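Local coordinates for putative peptidyl-arginine deiminase (Chlorobium tepidum, PDB 1XKN), which probably hydrolyses the guanidino group of agmatine or of peptidyl-arginine, releasing ammonia, at residues Ile88-Tyr102 and Pro129-Ala141. Residues are numbered along the deposited sequence; the frame is centred on the assembly and turned at random.
With NA (sodium ion), chain B.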
loop_
_atom_site.group_PDB
_atom_site.type_symbol
_atom_site.label_atom_id
_atom_site.label_comp_id
_atom_site.label_asym_id
_atom_site.label_seq_id
_atom_site.Cartn_x
_atom_site.Cartn_y
_atom_site.Cartn_z
ATOM N N ILE A 88 -14.220 6.980 -12.159
ATOM C CA ILE A 88 -13.383 7.932 -11.447
ATOM C C ILE A 88 -12.061 8.025 -12.202
ATOM O O ILE A 88 -11.301 7.057 -12.266
ATOM C CB ILE A 88 -13.128 7.467 -9.992
ATOM C CG1 ILE A 88 -14.443 7.470 -9.205
ATOM C CG2 ILE A 88 -12.109 8.381 -9.322
ATOM C CD1 ILE A 88 -14.284 7.144 -7.726
ATOM N N PRO A 89 -11.773 9.196 -12.792
ATOM C CA PRO A 89 -10.531 9.380 -13.545
ATOM C C PRO A 89 -9.265 9.234 -12.713
ATOM O O PRO A 89 -9.218 9.628 -11.546
ATOM C CB PRO A 89 -10.685 10.784 -14.124
ATOM C CG PRO A 89 -11.486 11.485 -13.086
ATOM C CD PRO A 89 -12.537 10.453 -12.729
ATOM N N THR A 90 -8.243 8.654 -13.329
ATOM C CA THR A 90 -6.960 8.463 -12.675
ATOM C C THR A 90 -5.872 8.710 -13.711
ATOM O O THR A 90 -6.111 8.592 -14.916
ATOM C CB THR A 90 -6.789 7.021 -12.136
ATOM O OG1 THR A 90 -6.687 6.102 -13.233
ATOM C CG2 THR A 90 -7.976 6.631 -11.266
ATOM N N ASN A 91 -4.686 9.072 -13.240
ATOM C CA ASN A 91 -3.557 9.300 -14.133
ATOM C C ASN A 91 -2.682 8.057 -14.118
ATOM O O ASN A 91 -2.166 7.644 -15.158
ATOM C CB ASN A 91 -2.746 10.518 -13.689
ATOM C CG ASN A 91 -3.552 11.801 -13.730
ATOM O OD1 ASN A 91 -3.924 12.345 -12.693
ATOM N ND2 ASN A 91 -3.835 12.287 -14.938
ATOM N N ASP A 92 -2.514 7.474 -12.932
ATOM C CA ASP A 92 -1.722 6.254 -12.769
ATOM C C ASP A 92 -2.506 5.218 -11.968
ATOM O O ASP A 92 -3.612 5.496 -11.505
ATOM C CB ASP A 92 -0.369 6.538 -12.087
ATOM C CG ASP A 92 -0.509 7.136 -10.695
ATOM O OD1 ASP A 92 -1.333 6.646 -9.892
ATOM O OD2 ASP A 92 0.239 8.090 -10.390
ATOM N N ALA A 93 -1.935 4.027 -11.795
ATOM C CA ALA A 93 -2.615 2.952 -11.073
ATOM C C ALA A 93 -2.160 2.760 -9.624
ATOM O O ALA A 93 -2.548 1.791 -8.981
ATOM C CB ALA A 93 -2.444 1.643 -11.834
ATOM N N TRP A 94 -1.360 3.685 -9.107
ATOM C CA TRP A 94 -0.835 3.570 -7.749
ATOM C C TRP A 94 -1.833 4.006 -6.678
ATOM O O TRP A 94 -1.625 4.992 -5.957
ATOM C CB TRP A 94 0.461 4.369 -7.652
ATOM C CG TRP A 94 1.367 4.103 -8.827
ATOM C CD1 TRP A 94 1.877 5.029 -9.692
ATOM C CD2 TRP A 94 1.837 2.825 -9.288
ATOM N NE1 TRP A 94 2.630 4.410 -10.662
ATOM C CE2 TRP A 94 2.623 3.060 -10.438
ATOM C CE3 TRP A 94 1.668 1.507 -8.841
ATOM C CZ2 TRP A 94 3.241 2.025 -11.149
ATOM C CZ3 TRP A 94 2.287 0.473 -9.550
ATOM C CH2 TRP A 94 3.064 0.743 -10.693
ATOM N N CYS A 95 -2.910 3.235 -6.572
ATOM C CA CYS A 95 -3.986 3.505 -5.625
ATOM C C CYS A 95 -3.503 3.571 -4.175
ATOM O O CYS A 95 -4.116 4.235 -3.341
ATOM C CB CYS A 95 -5.076 2.434 -5.770
ATOM S SG CYS A 95 -6.685 2.931 -5.109
ATOM N N ARG A 96 -2.413 2.878 -3.869
ATOM C CA ARG A 96 -1.876 2.894 -2.512
ATOM C C ARG A 96 -1.424 4.303 -2.143
ATOM O O ARG A 96 -1.645 4.767 -1.023
ATOM C CB ARG A 96 -0.680 1.940 -2.405
ATOM C CG ARG A 96 0.099 2.042 -1.095
ATOM C CD ARG A 96 -0.772 1.672 0.092
ATOM N NE ARG A 96 -1.395 0.366 -0.098
ATOM C CZ ARG A 96 -2.270 -0.174 0.742
ATOM N NH1 ARG A 96 -2.798 -1.363 0.478
ATOM N NH2 ARG A 96 -2.619 0.476 1.845
ATOM N N ASP A 97 -0.804 4.980 -3.103
ATOM C CA ASP A 97 -0.269 6.319 -2.879
ATOM C C ASP A 97 -1.228 7.495 -3.086
ATOM O O ASP A 97 -1.144 8.484 -2.358
ATOM C CB ASP A 97 0.984 6.495 -3.742
ATOM C CG ASP A 97 2.078 5.510 -3.373
ATOM O OD1 ASP A 97 3.036 5.364 -4.155
ATOM O OD2 ASP A 97 1.983 4.891 -2.289
ATOM N N HIS A 98 -2.133 7.394 -4.058
ATOM C CA HIS A 98 -3.077 8.481 -4.323
ATOM C C HIS A 98 -4.481 8.148 -3.817
ATOM O O HIS A 98 -5.349 9.022 -3.732
ATOM C CB HIS A 98 -3.117 8.797 -5.836
ATOM C CG HIS A 98 -3.756 7.731 -6.678
ATOM N ND1 HIS A 98 -3.120 7.151 -7.756
ATOM C CD2 HIS A 98 -4.988 7.170 -6.625
ATOM C CE1 HIS A 98 -3.934 6.282 -8.332
ATOM N NE2 HIS A 98 -5.074 6.276 -7.665
ATOM N N GLY A 99 -4.677 6.880 -3.462
ATOM C CA GLY A 99 -5.970 6.385 -3.004
ATOM C C GLY A 99 -6.535 6.859 -1.677
ATOM O O GLY A 99 -5.865 7.545 -0.908
ATOM N N PRO A 100 -7.782 6.463 -1.368
ATOM C CA PRO A 100 -8.473 6.846 -0.133
ATOM C C PRO A 100 -7.900 6.314 1.178
ATOM O O PRO A 100 -7.956 5.119 1.461
ATOM C CB PRO A 100 -9.900 6.363 -0.380
ATOM C CG PRO A 100 -9.685 5.109 -1.146
ATOM C CD PRO A 100 -8.594 5.501 -2.139
ATOM N N ASN A 101 -7.357 7.231 1.971
ATOM C CA ASN A 101 -6.780 6.913 3.270
ATOM C C ASN A 101 -7.904 7.026 4.301
ATOM O O ASN A 101 -8.094 8.068 4.927
ATOM C CB ASN A 101 -5.654 7.911 3.582
ATOM C CG ASN A 101 -4.919 7.605 4.880
ATOM O OD1 ASN A 101 -4.093 8.397 5.327
ATOM N ND2 ASN A 101 -5.212 6.457 5.487
ATOM N N TYR A 102 -8.658 5.946 4.447
ATOM C CA TYR A 102 -9.768 5.889 5.390
ATOM C C TYR A 102 -9.278 5.931 6.828
ATOM O O TYR A 102 -8.301 5.275 7.174
ATOM C CB TYR A 102 -10.540 4.586 5.207
ATOM C CG TYR A 102 -11.257 4.455 3.893
ATOM C CD1 TYR A 102 -12.521 5.016 3.710
ATOM C CD2 TYR A 102 -10.689 3.738 2.841
ATOM C CE1 TYR A 102 -13.205 4.859 2.512
ATOM C CE2 TYR A 102 -11.364 3.578 1.641
ATOM C CZ TYR A 102 -12.620 4.135 1.486
ATOM O OH TYR A 102 -13.310 3.945 0.317
ATOM N N PRO A 129 0.484 14.443 -16.022
ATOM C CA PRO A 129 -0.106 15.162 -14.890
ATOM C C PRO A 129 -0.564 14.208 -13.794
ATOM O O PRO A 129 -0.628 12.996 -13.998
ATOM C CB PRO A 129 -1.276 15.891 -15.531
ATOM C CG PRO A 129 -1.757 14.883 -16.522
ATOM C CD PRO A 129 -0.459 14.398 -17.154
ATOM N N TYR A 130 -0.883 14.759 -12.630
ATOM C CA TYR A 130 -1.339 13.939 -11.518
ATOM C C TYR A 130 -2.542 14.548 -10.810
ATOM O O TYR A 130 -2.853 14.181 -9.679
ATOM C CB TYR A 130 -0.188 13.715 -10.530
ATOM C CG TYR A 130 0.490 14.978 -10.050
ATOM C CD1 TYR A 130 -0.129 15.825 -9.132
ATOM C CD2 TYR A 130 1.760 15.320 -10.513
ATOM C CE1 TYR A 130 0.506 16.985 -8.683
ATOM C CE2 TYR A 130 2.400 16.472 -10.075
ATOM C CZ TYR A 130 1.769 17.300 -9.160
ATOM O OH TYR A 130 2.413 18.436 -8.722
ATOM N N ASP A 131 -3.235 15.468 -11.477
ATOM C CA ASP A 131 -4.394 16.094 -10.857
ATOM C C ASP A 131 -5.552 15.130 -10.617
ATOM O O ASP A 131 -6.259 15.257 -9.620
ATOM C CB ASP A 131 -4.881 17.311 -11.663
ATOM C CG ASP A 131 -5.258 16.970 -13.089
ATOM O OD1 ASP A 131 -6.354 17.391 -13.532
ATOM O OD2 ASP A 131 -4.461 16.297 -13.777
ATOM N N ASP A 132 -5.762 14.168 -11.511
ATOM C CA ASP A 132 -6.851 13.228 -11.291
ATOM C C ASP A 132 -6.500 12.280 -10.152
ATOM O O ASP A 132 -7.355 11.965 -9.326
ATOM C CB ASP A 132 -7.193 12.455 -12.566
ATOM C CG ASP A 132 -8.039 13.272 -13.524
ATOM O OD1 ASP A 132 -8.948 13.986 -13.046
ATOM O OD2 ASP A 132 -7.818 13.191 -14.750
ATOM N N ASP A 133 -5.250 11.825 -10.094
ATOM C CA ASP A 133 -4.835 10.939 -9.003
ATOM C C ASP A 133 -5.062 11.655 -7.678
ATOM O O ASP A 133 -5.568 11.073 -6.721
ATOM C CB ASP A 133 -3.346 10.587 -9.085
ATOM C CG ASP A 133 -3.011 9.715 -10.263
ATOM O OD1 ASP A 133 -3.892 8.956 -10.720
ATOM O OD2 ASP A 133 -1.849 9.774 -10.719
ATOM N N ASN A 134 -4.668 12.924 -7.631
ATOM C CA ASN A 134 -4.802 13.731 -6.424
ATOM C C ASN A 134 -6.273 13.894 -6.037
ATOM O O ASN A 134 -6.595 14.069 -4.865
ATOM C CB ASN A 134 -4.136 15.096 -6.655
ATOM C CG ASN A 134 -3.763 15.803 -5.362
ATOM O OD1 ASN A 134 -3.464 15.170 -4.356
ATOM N ND2 ASN A 134 -3.752 17.130 -5.398
ATOM N N ALA A 135 -7.169 13.806 -7.016
ATOM C CA ALA A 135 -8.602 13.958 -6.762
ATOM C C ALA A 135 -9.325 12.656 -6.418
ATOM O O ALA A 135 -10.489 12.681 -6.015
ATOM C CB ALA A 135 -9.273 14.614 -7.975
ATOM N N VAL A 136 -8.649 11.521 -6.571
ATOM C CA VAL A 136 -9.278 10.233 -6.289
ATOM C C VAL A 136 -9.970 10.152 -4.923
ATOM O O VAL A 136 -11.116 9.722 -4.839
ATOM C CB VAL A 136 -8.262 9.074 -6.434
ATOM C CG1 VAL A 136 -8.884 7.765 -5.962
ATOM C CG2 VAL A 136 -7.839 8.948 -7.897
ATOM N N PRO A 137 -9.291 10.563 -3.838
ATOM C CA PRO A 137 -9.941 10.492 -2.524
ATOM C C PRO A 137 -11.273 11.239 -2.466
ATOM O O PRO A 137 -12.232 10.766 -1.848
ATOM C CB PRO A 137 -8.895 11.093 -1.591
ATOM C CG PRO A 137 -7.603 10.696 -2.252
ATOM C CD PRO A 137 -7.891 11.001 -3.705
ATOM N N GLU A 138 -11.336 12.398 -3.113
ATOM C CA GLU A 138 -12.561 13.195 -3.115
ATOM C C GLU A 138 -13.681 12.538 -3.914
ATOM O O GLU A 138 -14.842 12.577 -3.510
ATOM C CB GLU A 138 -12.290 14.600 -3.667
ATOM C CG GLU A 138 -13.452 15.551 -3.409
ATOM C CD GLU A 138 -13.137 16.994 -3.734
ATOM O OE1 GLU A 138 -13.888 17.875 -3.259
ATOM O OE2 GLU A 138 -12.158 17.256 -4.470
ATOM N N ARG A 139 -13.338 11.940 -5.048
ATOM C CA ARG A 139 -14.347 11.284 -5.865
ATOM C C ARG A 139 -14.825 10.005 -5.174
ATOM O O ARG A 139 -15.989 9.626 -5.295
ATOM C CB ARG A 139 -13.794 10.981 -7.260
ATOM C CG ARG A 139 -13.339 12.223 -8.045
ATOM C CD ARG A 139 -13.124 11.860 -9.515
ATOM N NE ARG A 139 -12.242 12.771 -10.251
ATOM C CZ ARG A 139 -12.568 13.995 -10.654
ATOM N NH1 ARG A 139 -13.770 14.492 -10.393
ATOM N NH2 ARG A 139 -11.698 14.714 -11.353
ATOM N N VAL A 140 -13.935 9.346 -4.435
ATOM C CA VAL A 140 -14.320 8.137 -3.714
ATOM C C VAL A 140 -15.274 8.556 -2.593
ATOM O O VAL A 140 -16.330 7.952 -2.412
ATOM C CB VAL A 140 -13.090 7.416 -3.105
ATOM C CG1 VAL A 140 -13.544 6.279 -2.194
ATOM C CG2 VAL A 140 -12.213 6.865 -4.221
ATOM N N ALA A 141 -14.908 9.603 -1.856
ATOM C CA ALA A 141 -15.745 10.094 -0.765
ATOM C C ALA A 141 -17.124 10.460 -1.297
ATOM O O ALA A 141 -18.140 10.204 -0.648
ATOM C CB ALA A 141 -15.098 11.309 -0.106
HETATM NA NA NA B . -5.209 14.111 -2.721
HETATM O O HOH W 1 -9.990 11.475 -9.714
HETATM O O HOH W 2 -7.405 10.770 -16.283
HETATM O O HOH W 3 -4.325 11.646 -2.837
HETATM O O HOH W 4 -6.097 16.668 -2.818
#
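Asn91 and Asp133 exchange hydrogen bonds in both directions. Asn91 N donates to Asp133 OD1 at 2.6 Å, arriving 46° out of the carboxylate plane. Asp92 N reaches the syn lone pair of the same oxygen at 3.0 Å and nearly straight (170°). In return Asn91 OD1 takes Asp133 N at 3.0 Å, plus a weak, bent bond from Asp132 N, so the amide meets backbone N-H groups in the first turn of helix 131-144.

Among the carboxylates, Asp92 OD2 lies 2.7 Å from Asp133 OD2, a distance unfavourable for two full charges, so one of the pair is probably protonated; Tyr120 also bonds Asp92 OD2. The His98 ring stacks on the Asp133 carboxylate with planes 4° apart, and ND1 makes a weak bond to Asp92 OD1, which lies at the ring edge; Ser21 is the stronger polar partner of His98. Asp92 OD1 also accepts Trp94 N, closing an Asx turn just before helix 95-98.

In the pentein-type alpha/beta fold of this deiminase family, 88-102 links outermost strand 83-87 of one mixed sheet to strand 101-107 of another, and helix 131-144 lies against this link. Water also bridges the two: one molecule donates to Pro89 O and Asp132 O and accepts from Arg139 NE, and another, bound to His98 O, ligates the sodium ion held by Asn134 O and OD1 with Asn117 and Trp118.

Apolar contacts continue along the helix. Val136 CG2, anti to its own carbonyl carbon, approaches His98 CD2 obliquely at 3.6 Å. Ile88 CG2 meets Arg139 CD at 3.6 Å as the two side chains slide past each other in opposite directions, and Val140 CG1 packs 4.1 Å from Pro100 CB.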